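Local coordinates for protein bacterial leucyl aminopeptidase (Legionella pneumophila, PDB 6ESL) that probably removes amino-terminal residues such as leucine from peptides, as a zinc-dependent secreted aminopeptidase of the M28 peptidase family, at residues I199-D211 with S274-T286. Numbering follows the deposited sequence.
With ZN (zinc ion), chain F.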
ATOM      1  N   ILE B 199     -11.555 -24.489  16.572  1.00 71.97           N
ATOM      2  CA  ILE B 199     -11.105 -24.596  15.204  1.00 72.68           C
ATOM      3  C   ILE B 199      -9.583 -24.299  15.115  1.00 74.25           C
ATOM      4  O   ILE B 199      -9.100 -23.229  15.561  1.00 71.95           O
ATOM      5  CB  ILE B 199     -11.917 -23.641  14.288  1.00 71.44           C
ATOM      6  CG1 ILE B 199     -13.431 -23.982  14.415  1.00 72.11           C
ATOM      7  CG2 ILE B 199     -11.395 -23.682  12.844  1.00 69.54           C
ATOM      8  CD1 ILE B 199     -14.363 -23.066  13.650  1.00 71.22           C
ATOM      9  N   LYS B 200      -8.866 -25.220  14.476  1.00 75.65           N
ATOM     10  CA  LYS B 200      -7.406 -25.318  14.501  1.00 74.88           C
ATOM     11  C   LYS B 200      -6.863 -24.753  13.223  1.00 72.06           C
ATOM     12  O   LYS B 200      -6.425 -25.472  12.336  1.00 73.65           O
ATOM     13  CB  LYS B 200      -6.970 -26.801  14.670  1.00 80.01           C
ATOM     14  CG  LYS B 200      -7.310 -27.428  15.996  1.00 83.31           C
ATOM     15  CD  LYS B 200      -6.875 -28.882  16.078  1.00 86.23           C
ATOM     16  CE  LYS B 200      -7.198 -29.501  17.424  1.00 87.83           C
ATOM     17  NZ  LYS B 200      -6.774 -30.928  17.440  1.00 87.39           N
ATOM     18  N   ALA B 201      -6.916 -23.441  13.112  1.00 66.68           N
ATOM     19  CA  ALA B 201      -6.531 -22.769  11.910  1.00 62.73           C
ATOM     20  C   ALA B 201      -6.145 -21.323  12.274  1.00 57.12           C
ATOM     21  O   ALA B 201      -6.573 -20.802  13.306  1.00 54.67           O
ATOM     22  CB  ALA B 201      -7.643 -22.820  10.889  1.00 63.04           C
ATOM     23  N   PRO B 202      -5.285 -20.708  11.480  1.00 54.88           N
ATOM     24  CA  PRO B 202      -4.916 -19.294  11.788  1.00 51.72           C
ATOM     25  C   PRO B 202      -6.135 -18.378  11.877  1.00 49.99           C
ATOM     26  O   PRO B 202      -7.025 -18.453  11.043  1.00 53.02           O
ATOM     27  CB  PRO B 202      -3.924 -18.934  10.652  1.00 50.86           C
ATOM     28  CG  PRO B 202      -3.276 -20.288  10.311  1.00 52.81           C
ATOM     29  CD  PRO B 202      -4.443 -21.272  10.400  1.00 55.31           C
ATOM     30  N   ALA B 203      -6.256 -17.644  12.982  1.00 48.99           N
ATOM     31  CA  ALA B 203      -7.490 -16.912  13.303  1.00 48.17           C
ATOM     32  C   ALA B 203      -7.627 -15.562  12.579  1.00 44.00           C
ATOM     33  O   ALA B 203      -6.641 -15.014  12.058  1.00 40.55           O
ATOM     34  CB  ALA B 203      -7.577 -16.676  14.788  1.00 50.40           C
ATOM     35  N   ILE B 204      -8.811 -14.993  12.713  1.00 43.57           N
ATOM     36  CA  ILE B 204      -9.137 -13.679  12.218  1.00 40.82           C
ATOM     37  C   ILE B 204      -9.427 -12.867  13.460  1.00 38.81           C
ATOM     38  O   ILE B 204     -10.246 -13.243  14.244  1.00 38.58           O
ATOM     39  CB  ILE B 204     -10.406 -13.678  11.367  1.00 41.95           C
ATOM     40  CG1 ILE B 204     -10.222 -14.419  10.064  1.00 43.21           C
ATOM     41  CG2 ILE B 204     -10.850 -12.278  11.059  1.00 39.59           C
ATOM     42  CD1 ILE B 204      -8.889 -14.215   9.401  1.00 43.22           C
ATOM     43  N   VAL B 205      -8.786 -11.731  13.626  1.00 35.40           N
ATOM     44  CA  VAL B 205      -8.974 -10.925  14.811  1.00 35.80           C
ATOM     45  C   VAL B 205      -9.549  -9.520  14.542  1.00 33.46           C
ATOM     46  O   VAL B 205      -9.091  -8.866  13.667  1.00 32.33           O
ATOM     47  CB  VAL B 205      -7.645 -10.750  15.544  1.00 38.53           C
ATOM     48  CG1 VAL B 205      -7.781  -9.875  16.746  1.00 40.04           C
ATOM     49  CG2 VAL B 205      -6.959 -12.058  15.837  1.00 38.37           C
ATOM     50  N   ILE B 206     -10.548  -9.098  15.301  1.00 31.26           N
ATOM     51  CA  ILE B 206     -11.136  -7.791  15.205  1.00 30.00           C
ATOM     52  C   ILE B 206     -11.016  -7.136  16.542  1.00 28.65           C
ATOM     53  O   ILE B 206     -11.507  -7.650  17.498  1.00 30.53           O
ATOM     54  CB  ILE B 206     -12.613  -7.875  14.814  1.00 32.23           C
ATOM     55  CG1 ILE B 206     -12.785  -8.444  13.428  1.00 34.58           C
ATOM     56  CG2 ILE B 206     -13.273  -6.525  14.857  1.00 31.46           C
ATOM     57  CD1 ILE B 206     -13.156  -9.891  13.415  1.00 37.86           C
ATOM     58  N   GLY B 207     -10.419  -5.959  16.599  1.00 25.41           N
ATOM     59  CA  GLY B 207     -10.186  -5.285  17.856  1.00 25.92           C
ATOM     60  C   GLY B 207     -10.579  -3.846  17.950  1.00 24.77           C
ATOM     61  O   GLY B 207     -10.809  -3.174  16.918  1.00 26.56           O
ATOM     62  N   ALA B 208     -10.522  -3.360  19.177  1.00 24.51           N
ATOM     63  CA  ALA B 208     -10.749  -1.962  19.566  1.00 23.76           C
ATOM     64  C   ALA B 208     -10.153  -1.837  20.984  1.00 24.05           C
ATOM     65  O   ALA B 208      -9.946  -2.875  21.651  1.00 25.85           O
ATOM     66  CB  ALA B 208     -12.284  -1.702  19.644  1.00 25.56           C
ATOM     67  N   HIS B 209     -10.005  -0.657  21.497  1.00 22.62           N
ATOM     68  CA  HIS B 209      -9.505  -0.451  22.820  1.00 23.46           C
ATOM     69  C   HIS B 209     -10.598   0.108  23.698  1.00 23.31           C
ATOM     70  O   HIS B 209     -11.310   0.922  23.280  1.00 23.35           O
ATOM     71  CB  HIS B 209      -8.188   0.316  22.878  1.00 23.29           C
ATOM     72  CG  HIS B 209      -8.241   1.757  22.545  1.00 22.48           C
ATOM     73  ND1 HIS B 209      -8.387   2.733  23.478  1.00 23.09           N
ATOM     74  CD2 HIS B 209      -8.074   2.398  21.373  1.00 22.59           C
ATOM     75  CE1 HIS B 209      -8.339   3.906  22.895  1.00 21.96           C
ATOM     76  NE2 HIS B 209      -8.165   3.718  21.622  1.00 21.96           N
ATOM     77  N   MET B 210     -10.617  -0.304  24.956  1.00 25.03           N
ATOM     78  CA  MET B 210     -11.756  -0.035  25.809  1.00 25.46           C
ATOM     79  C   MET B 210     -11.481   1.214  26.675  1.00 25.81           C
ATOM     80  O   MET B 210     -12.410   1.744  27.369  1.00 25.36           O
ATOM     81  CB  MET B 210     -12.009  -1.267  26.731  1.00 27.54           C
ATOM     82  CG  MET B 210     -10.988  -1.477  27.838  1.00 28.00           C
ATOM     83  SD  MET B 210     -11.537  -2.803  28.939  1.00 30.47           S
ATOM     84  CE  MET B 210     -11.174  -4.276  28.058  1.00 30.62           C
ATOM     85  N   ASP B 211     -10.222   1.622  26.747  1.00 25.34           N
ATOM     86  CA  ASP B 211      -9.776   2.601  27.713  1.00 25.52           C
ATOM     87  C   ASP B 211      -9.789   4.053  27.254  1.00 25.87           C
ATOM     88  O   ASP B 211      -9.964   4.344  26.073  1.00 23.61           O
ATOM     89  CB  ASP B 211      -8.371   2.243  28.271  1.00 24.98           C
ATOM     90  CG  ASP B 211      -7.269   2.387  27.212  1.00 24.63           C
ATOM     91  OD1 ASP B 211      -7.494   1.899  26.104  1.00 23.88           O
ATOM     92  OD2 ASP B 211      -6.203   2.962  27.546  1.00 25.94           O
ATOM     93  N   SER B 274       1.067 -20.358  21.107  1.00 61.60           N
ATOM     94  CA  SER B 274       1.057 -20.759  19.690  1.00 63.67           C
ATOM     95  C   SER B 274      -0.380 -20.751  19.167  1.00 64.38           C
ATOM     96  O   SER B 274      -0.920 -21.780  18.786  1.00 72.16           O
ATOM     97  CB  SER B 274       1.642 -22.177  19.503  1.00 68.48           C
ATOM     98  OG  SER B 274       2.905 -22.342  20.119  1.00 74.33           O
ATOM     99  N   ILE B 275      -1.066 -19.624  19.237  1.00 61.60           N
ATOM    100  CA  ILE B 275      -2.403 -19.526  18.642  1.00 58.07           C
ATOM    101  C   ILE B 275      -2.082 -18.752  17.386  1.00 55.50           C
ATOM    102  O   ILE B 275      -1.695 -17.606  17.485  1.00 51.21           O
ATOM    103  CB  ILE B 275      -3.355 -18.711  19.503  1.00 58.46           C
ATOM    104  CG1 ILE B 275      -3.568 -19.414  20.814  1.00 60.13           C
ATOM    105  CG2 ILE B 275      -4.654 -18.366  18.740  1.00 59.15           C
ATOM    106  CD1 ILE B 275      -4.345 -18.571  21.839  1.00 58.20           C
ATOM    107  N   PRO B 276      -2.175 -19.388  16.209  1.00 53.93           N
ATOM    108  CA  PRO B 276      -1.742 -18.629  15.045  1.00 51.29           C
ATOM    109  C   PRO B 276      -2.839 -17.661  14.611  1.00 48.26           C
ATOM    110  O   PRO B 276      -4.022 -17.853  14.935  1.00 48.04           O
ATOM    111  CB  PRO B 276      -1.487 -19.711  13.974  1.00 52.33           C
ATOM    112  CG  PRO B 276      -2.409 -20.845  14.389  1.00 54.48           C
ATOM    113  CD  PRO B 276      -2.734 -20.715  15.862  1.00 54.88           C
ATOM    114  N   VAL B 277      -2.414 -16.630  13.892  1.00 46.94           N
ATOM    115  CA  VAL B 277      -3.305 -15.531  13.441  1.00 43.63           C
ATOM    116  C   VAL B 277      -2.976 -15.227  12.022  1.00 42.15           C
ATOM    117  O   VAL B 277      -1.806 -14.939  11.663  1.00 43.39           O
ATOM    118  CB  VAL B 277      -3.165 -14.265  14.282  1.00 41.42           C
ATOM    119  CG1 VAL B 277      -4.024 -13.128  13.733  1.00 40.84           C
ATOM    120  CG2 VAL B 277      -3.552 -14.548  15.712  1.00 43.70           C
ATOM    121  N   LYS B 278      -4.014 -15.274  11.208  1.00 41.21           N
ATOM    122  CA  LYS B 278      -3.920 -14.960   9.797  1.00 43.54           C
ATOM    123  C   LYS B 278      -4.002 -13.458   9.512  1.00 38.77           C
ATOM    124  O   LYS B 278      -3.241 -12.939   8.719  1.00 40.21           O
ATOM    125  CB  LYS B 278      -5.075 -15.653   9.023  1.00 47.80           C
ATOM    126  CG  LYS B 278      -5.050 -15.232   7.561  1.00 50.45           C
ATOM    127  CD  LYS B 278      -5.637 -16.163   6.531  1.00 54.53           C
ATOM    128  CE  LYS B 278      -4.950 -15.775   5.213  1.00 57.83           C
ATOM    129  NZ  LYS B 278      -5.604 -16.307   4.008  1.00 62.16           N
ATOM    130  N   ALA B 279      -4.989 -12.775  10.122  1.00 37.34           N
ATOM    131  CA  ALA B 279      -5.200 -11.352   9.830  1.00 35.32           C
ATOM    132  C   ALA B 279      -5.924 -10.629  10.981  1.00 33.98           C
ATOM    133  O   ALA B 279      -6.847 -11.195  11.626  1.00 33.62           O
ATOM    134  CB  ALA B 279      -5.963 -11.181   8.529  1.00 36.59           C
ATOM    135  N   VAL B 280      -5.528  -9.361  11.162  1.00 29.16           N
ATOM    136  CA  VAL B 280      -6.032  -8.513  12.236  1.00 28.94           C
ATOM    137  C   VAL B 280      -6.565  -7.175  11.665  1.00 28.46           C
ATOM    138  O   VAL B 280      -5.912  -6.563  10.788  1.00 27.91           O
ATOM    139  CB  VAL B 280      -4.884  -8.230  13.218  1.00 29.23           C
ATOM    140  CG1 VAL B 280      -5.364  -7.411  14.355  1.00 29.53           C
ATOM    141  CG2 VAL B 280      -4.340  -9.550  13.721  1.00 30.42           C
ATOM    142  N   VAL B 281      -7.711  -6.698  12.161  1.00 26.60           N
ATOM    143  CA  VAL B 281      -8.118  -5.339  11.909  1.00 25.45           C
ATOM    144  C   VAL B 281      -8.301  -4.634  13.261  1.00 25.94           C
ATOM    145  O   VAL B 281      -8.689  -5.287  14.294  1.00 28.20           O
ATOM    146  CB  VAL B 281      -9.389  -5.255  11.012  1.00 25.45           C
ATOM    147  CG1 VAL B 281     -10.565  -5.961  11.634  1.00 25.78           C
ATOM    148  CG2 VAL B 281      -9.782  -3.837  10.625  1.00 24.72           C
ATOM    149  N   GLN B 282      -8.014  -3.348  13.267  1.00 23.39           N
ATOM    150  CA  GLN B 282      -8.199  -2.498  14.417  1.00 23.33           C
ATOM    151  C   GLN B 282      -9.217  -1.398  14.113  1.00 23.00           C
ATOM    152  O   GLN B 282      -9.100  -0.660  13.105  1.00 21.36           O
ATOM    153  CB  GLN B 282      -6.857  -1.902  14.826  1.00 22.49           C
ATOM    154  CG  GLN B 282      -6.847  -0.815  15.903  1.00 21.62           C
ATOM    155  CD  GLN B 282      -7.202  -1.329  17.275  1.00 22.61           C
ATOM    156  OE1 GLN B 282      -7.451  -2.532  17.464  1.00 24.46           O
ATOM    157  NE2 GLN B 282      -7.130  -0.429  18.273  1.00 20.93           N
ATOM    158  N   PHE B 283     -10.166  -1.262  15.027  1.00 21.74           N
ATOM    159  CA  PHE B 283     -11.156  -0.147  15.011  1.00 21.70           C
ATOM    160  C   PHE B 283     -10.903   0.821  16.143  1.00 22.13           C
ATOM    161  O   PHE B 283     -11.217   0.510  17.352  1.00 23.53           O
ATOM    162  CB  PHE B 283     -12.569  -0.701  15.016  1.00 22.34           C
ATOM    163  CG  PHE B 283     -12.916  -1.449  13.783  1.00 23.99           C
ATOM    164  CD1 PHE B 283     -13.429  -0.778  12.654  1.00 24.70           C
ATOM    165  CD2 PHE B 283     -12.716  -2.783  13.692  1.00 24.29           C
ATOM    166  CE1 PHE B 283     -13.708  -1.465  11.474  1.00 24.84           C
ATOM    167  CE2 PHE B 283     -13.041  -3.474  12.561  1.00 25.20           C
ATOM    168  CZ  PHE B 283     -13.470  -2.782  11.423  1.00 24.94           C
ATOM    169  N   ASP B 284     -10.245   1.911  15.767  1.00 20.21           N
ATOM    170  CA  ASP B 284      -9.952   3.000  16.657  1.00 20.99           C
ATOM    171  C   ASP B 284     -10.502   4.263  16.015  1.00 21.38           C
ATOM    172  O   ASP B 284      -9.928   4.817  15.077  1.00 19.82           O
ATOM    173  CB  ASP B 284      -8.444   3.136  16.865  1.00 20.90           C
ATOM    174  CG  ASP B 284      -8.086   4.269  17.806  1.00 22.64           C
ATOM    175  OD1 ASP B 284      -9.010   4.949  18.299  1.00 23.68           O
ATOM    176  OD2 ASP B 284      -6.879   4.481  18.052  1.00 21.46           O
ATOM    177  N   MET B 285     -11.629   4.699  16.549  1.00 19.51           N
ATOM    178  CA  MET B 285     -12.315   5.921  16.163  1.00 20.78           C
ATOM    179  C   MET B 285     -13.093   5.644  14.867  1.00 22.50           C
ATOM    180  O   MET B 285     -12.559   5.559  13.728  1.00 20.22           O
ATOM    181  CB  MET B 285     -11.461   7.185  16.116  1.00 21.32           C
ATOM    182  CG  MET B 285     -10.641   7.378  17.356  1.00 21.21           C
ATOM    183  SD  MET B 285      -9.651   8.849  17.426  1.00 24.19           S
ATOM    184  CE  MET B 285      -8.671   8.748  15.934  1.00 24.32           C
ATOM    185  N   THR B 286     -14.392   5.480  15.065  1.00 21.67           N
ATOM    186  CA  THR B 286     -15.321   5.094  13.984  1.00 23.13           C
ATOM    187  C   THR B 286     -16.524   6.030  13.825  1.00 22.15           C
ATOM    188  O   THR B 286     -17.443   5.763  13.025  1.00 21.34           O
ATOM    189  CB  THR B 286     -15.879   3.680  14.248  1.00 25.21           C
ATOM    190  OG1 THR B 286     -16.692   3.669  15.404  1.00 26.09           O
ATOM    191  CG2 THR B 286     -14.781   2.629  14.295  1.00 24.57           C
TER
HETATM  192 ZN    ZN F 402      -7.754   5.360  20.277  1.00 23.88          ZN
HETATM  193  O   HOH W   1      -7.183   6.914  18.844  1.00 17.30           O
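Strands 203-209 and 277-282 are parallel neighbours in the central mixed sheet of the M28 aminopeptidase fold, and at and just beyond their C-terminal ends His-209 and Asp-284 bind one zinc ion. His-209 gives NE2, 2.2 Å from zinc. Asp-284 chelates it with both oxygens, OD1 at 2.4 Å and OD2 at 2.5 Å. Its carboxylate lies at the edge of the imidazole, the two planes 88° apart. A water and Asp-222 complete the site. Through its other ring nitrogen, ND1, His-209 donates to Asp-211 OD1 at 2.9 Å, from above the carboxylate plane. This bond is bent, with an N-H...O angle of 141°.

Away from the metal, along the strands, backbone bonds join the pair. Val-205 N donates to Ala-279 O, and Val-205 O accepts from Val-281 N. Gly-207 bonds to Val-281 O and Phe-283 N in the same way. A beta bulge at Lys-278 shifts the register. There Ala-203 O takes Lys-278 N at 2.8 Å and, weakly, Ala-279 N.

On one face Val-205 CG2 meets Val-277 CG1 at 3.8 Å, and Val-205 CB lies beside Val-280 CG2. On the other, Ile-206 and Val-281 lie side by side, CG1 against CG1. Ile-206 CG2, anti to the backbone N, reaches Phe-283 CE2 at 3.8 Å. Helices 220-239 and 373-391 pack on this second face. Gln-282 bends at chi2 (69°), bringing OE1 over the backbone of Gly-207, 3.4 Å from its C. Its NE2 bonds to Ser-334, whose OG also bonds to Asp-284 OD2.

The buried, hydrogen-bonded pair probably helps to set the spacing of two zinc ligands. Second-shell bonds from Asp-211 and Ser-334 help fix their orientation, and the Asp-211 carboxylate would probably make the imidazole a stronger donor to the metal.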